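Local coordinates for mRNA export factor MEX67 (Candida albicans, PDB 1Q40), which probably helps carry messenger RNA out of the nucleus, its NTF2-like domain pairing with a partner protein as known for nuclear RNA export factors, at residues 26-31 with 105-110; 71-76 with 140-145; 81-86 with 90-95. All blocks are in the same frame, centred on the assembly; numbering follows the deposited sequence.

Contact 1: 26-31 with 105-110; sequences KLWDAN and QQLPKT
Thr110 OG1 donates a hydrogen bond to Asp29 OD1 over 2.8 Å, tying the end of helix 14-29 to the edge strand 109-111 in this NTF2-like fold. The hydroxyl reaches the carboxylate from its anti side, 19° out of plane. With chi1 at 50°, OG1 sits between the backbone N and the carbonyl carbon of Thr110, pointing at the helix, while CG2 is turned to Phe142 of the adjoining strand. Beside this bond the Trp28 ring comes close, Trp28 CD1 lying 3.2 Å from Thr110 OG1 in an oblique approach. The far end of the indole packs edge-on against Leu107, Trp28 CH2 lying 3.8 Å from Leu107 CD1.

A water joins the two backbones, giving a hydrogen bond of 2.7 Å to Trp28 O and taking one of 3.2 Å from Thr110 N. Farther out, Asp29 OD2 accepts from His112 N, so both carboxylate oxygens are engaged and the rotation of the group is fixed. Arg32 and Arg185 make cation-pi contacts with the indole. The Arg32 guanidinium also bridges the segments: its NE bonds to Trp28 O, while NH1 and NH2 serve Leu107 O and Pro108 O.

Contact 2: 71-76 with 140-145; sequences GYYLNN and GSFDEV
With chi1 at -62°, the ring of Tyr73 is carried beside its own backbone N and anti to its carbonyl carbon, and the phenol then projects across the interior toward strand 134-146; Glu144, whose CG is likewise anti to the carbonyl carbon (chi1 -67°) and whose chain is extended beyond it, reaches back from the opposite direction. The two meet inside the NTF2-like fold, where the loop between strand 44-49 and helix 86-91 passes beside the curved sheet.

Tyr73 OH donates to Glu144 OE2 over 2.6 Å. The carboxylate is entered on its anti side, with the hydroxyl well out of its plane, whereas Glu144 OE2 itself lies at the edge of the Tyr73 ring, near the ring plane, 3.3 Å from Tyr73 CE2. Ring and carboxylate planes are 27° apart. Phe142, two residues before Glu144 and on the same side of the strand, brings its ring edge up to the phenol oxygen.

The carboxylate is held by more than the tyrosine. Glu144 OE2 also forms a salt bridge with Lys181 on the neighbouring strand, and OE1 takes a hydrogen bond from Ser179 N, which together would be expected to keep this buried acid ionised. Pro108, Met47 and Val49 pack against the Tyr73 side chain, and Lys181 lies against it too. On the Phe142 side, Tyr73 OH lies 3.7 Å from Phe142 CZ.

Contact 3: 81-86 with 90-95; sequences TRVSSI and MAKLSI
No aromatic ring or other flat side chain carries the meeting of Ile86 with Met90; the flat group is the peptide carbonyl of Ile86, approached by Met90 N over 3.1 Å. The N-H points at the oxygen with an angle of 155°. Met90, a selenomethionine, adds its CG to the surroundings of the same oxygen, Met90 CG lying 3.5 Å from Ile86 O. The remainder of its chain bends at chi2 and chi3 and turns away from segment 81-86. Between the two side chains the approach is loose: Ile86 CG2 and Met90 CG are 4.4 Å apart.

A second, slighter touch joins Val83 and Lys92. Val83 CG2 meets Lys92 CE at 4.1 Å, the two chains running obliquely past each other. The lysine stays largely extended until its last torsion, where chi4 of 61° kinks the ammonium aside and leaves the methylene CE to face the valine.

The ends of the short helix are fixed separately. Ser85 occupies the N-cap, its OG accepting from Ala88 N, and Val83 O receives a hydrogen bond from Arg89 NH1. After the helix, Leu93 N bonds to Met90 O over 3.3 Å as the chain leaves for strand 94-95. Arg78 packs against Met90, Lys92 and Leu93. Another protein chain also meets this region: its backbone lies on Ile86, while a polar side chain reaches Met90. Altogether this is a short serine-capped helix, with the bond from Met90 N to Ile86 O as its i+4 to i backbone link, at the chain-chain interface of an NTF2-like domain.

Contacts 1 and 2 interlock: their segments alternate along the chain, their centres are about 11 Å apart, and contact 1 uses strand 109-111 while contact 2 uses its neighbour 134-146. A probable backbone hydrogen bond of 2.9 Å from Val145 N to Lys109 O joins those strands, while Gln106 OE1 and Asn76 ND2, also 2.9 Å apart, link the loops. Contact 3 is nested within the chain loops that the other two close and lies at the surface. Its centre is about 18 Å from that of contact 2, which it touches where Lys92 CE packs 3.5 Å from Asn75 O, and about 23 Å from that of contact 1. Of the three, contact 3 alone meets the other protein chain.

Contact 1: 26-31 with 105-110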
# COMPACT_ATOMS: atom_id res chain seq x y z
N LYS B 26 -16.65 6.31 11.89
CA LYS B 26 -17.45 7.06 12.86
C LYS B 26 -16.75 7.07 14.21
O LYS B 26 -16.54 8.13 14.79
CB LYS B 26 -18.86 6.47 12.99
CG LYS B 26 -19.84 7.39 13.70
CD LYS B 26 -21.26 6.79 13.76
CE LYS B 26 -21.44 5.87 14.98
NZ LYS B 26 -22.85 5.83 15.44
N LEU B 27 -16.38 5.89 14.71
CA LEU B 27 -15.74 5.74 16.03
C LEU B 27 -14.27 6.17 16.04
O LEU B 27 -13.76 6.65 17.06
CB LEU B 27 -15.88 4.30 16.53
CG LEU B 27 -17.32 3.80 16.71
CD1 LEU B 27 -17.36 2.43 17.35
CD2 LEU B 27 -18.15 4.79 17.51
N TRP B 28 -13.59 6.01 14.90
CA TRP B 28 -12.20 6.46 14.77
C TRP B 28 -12.11 7.98 14.93
O TRP B 28 -11.14 8.50 15.47
CB TRP B 28 -11.62 6.04 13.41
CG TRP B 28 -10.19 6.41 13.27
CD1 TRP B 28 -9.68 7.48 12.59
CD2 TRP B 28 -9.07 5.73 13.84
NE1 TRP B 28 -8.31 7.50 12.69
CE2 TRP B 28 -7.90 6.44 13.46
CE3 TRP B 28 -8.92 4.58 14.63
CZ2 TRP B 28 -6.63 6.04 13.84
CZ3 TRP B 28 -7.65 4.19 15.01
CH2 TRP B 28 -6.52 4.92 14.63
N ASP B 29 -13.13 8.69 14.44
CA ASP B 29 -13.21 10.13 14.62
C ASP B 29 -13.81 10.52 15.98
O ASP B 29 -13.56 11.62 16.46
CB ASP B 29 -14.07 10.77 13.52
CG ASP B 29 -13.48 10.61 12.12
OD1 ASP B 29 -12.26 10.35 11.95
OD2 ASP B 29 -14.19 10.77 11.11
N ALA B 30 -14.61 9.65 16.59
CA ALA B 30 -15.32 9.98 17.83
C ALA B 30 -14.66 9.39 19.09
O ALA B 30 -14.00 10.10 19.83
CB ALA B 30 -16.78 9.54 17.74
N ASN B 31 -14.85 8.10 19.33
CA ASN B 31 -14.30 7.43 20.50
C ASN B 31 -13.58 6.14 20.12
O ASN B 31 -14.21 5.12 19.89
CB ASN B 31 -15.43 7.14 21.50
CG ASN B 31 -14.92 6.75 22.86
OD1 ASN B 31 -13.71 6.63 23.08
ND2 ASN B 31 -15.84 6.53 23.80
N GLN B 105 -4.15 6.12 20.64
CA GLN B 105 -4.16 7.36 21.43
C GLN B 105 -3.09 8.36 21.00
O GLN B 105 -3.22 9.55 21.29
CB GLN B 105 -3.93 7.06 22.92
CG GLN B 105 -5.04 6.31 23.60
CD GLN B 105 -4.77 6.10 25.08
OE1 GLN B 105 -3.83 5.39 25.45
NE2 GLN B 105 -5.57 6.74 25.94
N GLN B 106 -2.04 7.88 20.33
CA GLN B 106 -0.93 8.71 19.88
C GLN B 106 -1.05 9.21 18.44
O GLN B 106 -0.14 9.87 17.92
CB GLN B 106 0.39 7.95 20.03
CG GLN B 106 0.72 7.56 21.47
CD GLN B 106 1.92 6.65 21.54
OE1 GLN B 106 3.04 7.06 21.24
NE2 GLN B 106 1.69 5.40 21.89
N LEU B 107 -2.16 8.91 17.79
CA LEU B 107 -2.44 9.42 16.46
C LEU B 107 -3.36 10.66 16.60
O LEU B 107 -4.31 10.65 17.39
CB LEU B 107 -3.08 8.34 15.59
CG LEU B 107 -2.14 7.18 15.21
CD1 LEU B 107 -2.91 6.00 14.66
CD2 LEU B 107 -1.10 7.63 14.22
N PRO B 108 -3.08 11.73 15.86
CA PRO B 108 -3.95 12.91 15.89
C PRO B 108 -5.43 12.55 15.67
O PRO B 108 -5.76 11.61 14.94
CB PRO B 108 -3.40 13.79 14.77
CG PRO B 108 -1.93 13.42 14.71
CD PRO B 108 -1.90 11.94 15.00
N LYS B 109 -6.30 13.30 16.33
CA LYS B 109 -7.75 13.14 16.20
C LYS B 109 -8.19 13.66 14.85
O LYS B 109 -7.65 14.65 14.36
CB LYS B 109 -8.46 13.87 17.35
CG LYS B 109 -7.98 13.37 18.73
CD LYS B 109 -8.81 13.88 19.88
CE LYS B 109 -8.33 13.28 21.19
NZ LYS B 109 -8.86 14.01 22.35
N THR B 110 -9.18 12.99 14.26
CA THR B 110 -9.50 13.16 12.84
C THR B 110 -10.97 13.38 12.56
O THR B 110 -11.85 13.12 13.39
CB THR B 110 -9.09 11.88 12.07
OG1 THR B 110 -9.62 10.72 12.74
CG2 THR B 110 -7.56 11.69 12.09
O HOH W 1 -10.46 10.99 16.34

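Contact 2: 71-76 with 140-145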
# COMPACT_ATOMS: atom_id res chain seq x y z
N GLY B 71 5.55 15.42 12.33
CA GLY B 71 6.00 15.35 13.71
C GLY B 71 5.27 14.43 14.69
O GLY B 71 5.90 13.81 15.53
N TYR B 72 3.94 14.34 14.61
CA TYR B 72 3.18 13.45 15.50
C TYR B 72 3.31 11.96 15.16
O TYR B 72 3.04 11.10 15.99
CB TYR B 72 1.70 13.83 15.51
CG TYR B 72 1.36 15.01 16.40
CD1 TYR B 72 0.64 16.10 15.92
CD2 TYR B 72 1.77 15.04 17.73
CE1 TYR B 72 0.34 17.19 16.74
CE2 TYR B 72 1.48 16.12 18.56
CZ TYR B 72 0.76 17.19 18.06
OH TYR B 72 0.48 18.24 18.90
N TYR B 73 3.73 11.66 13.93
CA TYR B 73 3.74 10.32 13.37
C TYR B 73 5.11 9.64 13.31
O TYR B 73 5.20 8.41 13.28
CB TYR B 73 3.23 10.40 11.94
CG TYR B 73 1.81 10.90 11.81
CD1 TYR B 73 0.75 10.01 11.84
CD2 TYR B 73 1.53 12.25 11.66
CE1 TYR B 73 -0.56 10.44 11.72
CE2 TYR B 73 0.20 12.70 11.53
CZ TYR B 73 -0.84 11.79 11.55
OH TYR B 73 -2.15 12.18 11.43
N LEU B 74 6.18 10.44 13.28
CA LEU B 74 7.49 9.92 12.93
C LEU B 74 8.08 8.94 13.93
O LEU B 74 8.70 7.96 13.54
CB LEU B 74 8.50 11.06 12.72
CG LEU B 74 8.30 11.92 11.48
CD1 LEU B 74 9.25 13.09 11.55
CD2 LEU B 74 8.53 11.12 10.23
N ASN B 75 7.90 9.20 15.22
CA ASN B 75 8.52 8.32 16.22
C ASN B 75 7.92 6.92 16.21
O ASN B 75 8.60 5.94 16.49
CB ASN B 75 8.44 8.90 17.63
CG ASN B 75 9.28 8.11 18.62
OD1 ASN B 75 10.47 7.87 18.38
ND2 ASN B 75 8.66 7.68 19.71
N ASN B 76 6.63 6.84 15.87
CA ASN B 76 5.93 5.57 15.83
C ASN B 76 5.84 4.92 14.44
O ASN B 76 5.25 3.85 14.31
CB ASN B 76 4.54 5.76 16.41
CG ASN B 76 4.57 6.01 17.91
OD1 ASN B 76 5.54 5.66 18.59
ND2 ASN B 76 3.53 6.65 18.43
N GLY B 140 -7.82 7.37 0.89
CA GLY B 140 -8.47 8.66 0.95
C GLY B 140 -7.67 9.73 1.67
O GLY B 140 -6.44 9.73 1.63
N SER B 141 -8.39 10.64 2.31
CA SER B 141 -7.79 11.71 3.11
C SER B 141 -8.60 12.03 4.37
O SER B 141 -9.74 11.59 4.51
CB SER B 141 -7.63 12.98 2.25
OG SER B 141 -8.90 13.42 1.77
N PHE B 142 -7.99 12.76 5.30
CA PHE B 142 -8.68 13.23 6.50
C PHE B 142 -8.18 14.61 6.93
O PHE B 142 -7.12 15.07 6.49
CB PHE B 142 -8.57 12.22 7.66
CG PHE B 142 -7.15 11.87 8.08
CD1 PHE B 142 -6.38 12.75 8.83
CD2 PHE B 142 -6.61 10.65 7.73
CE1 PHE B 142 -5.07 12.42 9.21
CE2 PHE B 142 -5.29 10.32 8.11
CZ PHE B 142 -4.54 11.20 8.85
N ASP B 143 -8.98 15.27 7.76
CA ASP B 143 -8.58 16.48 8.46
C ASP B 143 -8.12 16.08 9.86
O ASP B 143 -8.66 15.16 10.45
CB ASP B 143 -9.75 17.44 8.60
CG ASP B 143 -10.18 18.00 7.28
OD1 ASP B 143 -9.57 19.01 6.85
OD2 ASP B 143 -11.10 17.51 6.59
N GLU B 144 -7.11 16.77 10.37
CA GLU B 144 -6.73 16.62 11.76
C GLU B 144 -7.41 17.73 12.52
O GLU B 144 -7.24 18.90 12.18
CB GLU B 144 -5.22 16.70 11.91
CG GLU B 144 -4.50 15.52 11.27
CD GLU B 144 -2.99 15.68 11.28
OE1 GLU B 144 -2.50 16.76 11.65
OE2 GLU B 144 -2.28 14.72 10.89
N VAL B 145 -8.20 17.37 13.53
CA VAL B 145 -9.00 18.34 14.30
C VAL B 145 -8.42 18.65 15.68
O VAL B 145 -8.80 19.64 16.30
CB VAL B 145 -10.46 17.89 14.43
CG1 VAL B 145 -11.12 17.79 13.06
CG2 VAL B 145 -10.58 16.55 15.17

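Contact 3: 81-86 with 90-95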
# COMPACT_ATOMS: atom_id res chain seq x y z
N THR B 81 11.72 0.32 5.60
CA THR B 81 12.92 0.69 4.82
C THR B 81 13.81 1.68 5.57
O THR B 81 14.94 1.91 5.16
CB THR B 81 12.57 1.34 3.46
OG1 THR B 81 11.94 2.62 3.68
CG2 THR B 81 11.57 0.50 2.67
N ARG B 82 13.29 2.28 6.63
CA ARG B 82 13.96 3.37 7.35
C ARG B 82 14.34 3.04 8.80
O ARG B 82 15.05 3.83 9.45
CB ARG B 82 13.05 4.60 7.34
CG ARG B 82 12.75 5.15 5.95
CD ARG B 82 13.90 5.92 5.34
NE ARG B 82 13.63 6.38 3.98
CZ ARG B 82 14.49 7.12 3.27
NH1 ARG B 82 15.63 7.50 3.80
NH2 ARG B 82 14.19 7.48 2.03
N VAL B 83 13.86 1.90 9.28
CA VAL B 83 14.12 1.39 10.63
C VAL B 83 14.87 0.06 10.47
O VAL B 83 14.31 -0.89 9.92
CB VAL B 83 12.77 1.10 11.37
CG1 VAL B 83 12.99 0.83 12.84
CG2 VAL B 83 11.81 2.26 11.21
N SER B 84 16.11 -0.01 10.94
CA SER B 84 16.94 -1.21 10.71
C SER B 84 17.16 -2.10 11.95
O SER B 84 17.30 -3.32 11.80
CB SER B 84 18.29 -0.81 10.08
OG SER B 84 19.34 -0.80 11.02
N SER B 85 17.21 -1.51 13.14
CA SER B 85 17.44 -2.29 14.36
C SER B 85 16.20 -3.11 14.71
O SER B 85 15.08 -2.62 14.59
CB SER B 85 17.90 -1.42 15.54
OG SER B 85 16.83 -0.94 16.35
N ILE B 86 16.43 -4.34 15.15
CA ILE B 86 15.34 -5.25 15.50
C ILE B 86 14.51 -4.69 16.65
O ILE B 86 13.29 -4.83 16.66
CB ILE B 86 15.90 -6.65 15.86
CG1 ILE B 86 16.52 -7.31 14.62
CG2 ILE B 86 14.81 -7.55 16.45
CD1 ILE B 86 17.51 -8.44 14.95
N MSE B 90 10.38 -4.00 16.26
CA MSE B 90 9.36 -4.68 17.06
C MSE B 90 8.66 -3.72 18.03
O MSE B 90 7.49 -3.93 18.33
CB MSE B 90 9.96 -5.88 17.77
CG MSE B 90 10.50 -6.98 16.81
SE MSE B 90 9.44 -7.37 15.20
CE MSE B 90 7.99 -8.32 16.04
N ALA B 91 9.33 -2.66 18.47
CA ALA B 91 8.70 -1.66 19.33
C ALA B 91 7.59 -0.87 18.62
O ALA B 91 6.69 -0.37 19.28
CB ALA B 91 9.74 -0.70 19.91
N LYS B 92 7.63 -0.77 17.29
CA LYS B 92 6.62 -0.04 16.53
C LYS B 92 5.46 -0.90 16.04
O LYS B 92 4.54 -0.40 15.37
CB LYS B 92 7.26 0.67 15.33
CG LYS B 92 8.23 1.78 15.71
CD LYS B 92 9.23 1.98 14.58
CE LYS B 92 10.05 3.25 14.76
NZ LYS B 92 10.83 3.19 16.01
N LEU B 93 5.51 -2.18 16.37
CA LEU B 93 4.40 -3.10 16.15
C LEU B 93 3.59 -3.26 17.44
O LEU B 93 4.16 -3.50 18.51
CB LEU B 93 4.94 -4.44 15.69
CG LEU B 93 3.92 -5.55 15.48
CD1 LEU B 93 2.93 -5.18 14.38
CD2 LEU B 93 4.63 -6.87 15.18
N SER B 94 2.27 -3.12 17.34
CA SER B 94 1.37 -3.28 18.48
C SER B 94 0.61 -4.60 18.37
O SER B 94 0.03 -4.89 17.33
CB SER B 94 0.40 -2.10 18.57
OG SER B 94 1.09 -0.92 18.98
N ILE B 95 0.64 -5.39 19.44
CA ILE B 95 -0.02 -6.70 19.48
C ILE B 95 -0.98 -6.75 20.68
O ILE B 95 -0.57 -6.50 21.81
CB ILE B 95 1.02 -7.83 19.58
CG1 ILE B 95 1.98 -7.79 18.39
CG2 ILE B 95 0.33 -9.22 19.68
CD1 ILE B 95 3.15 -8.75 18.49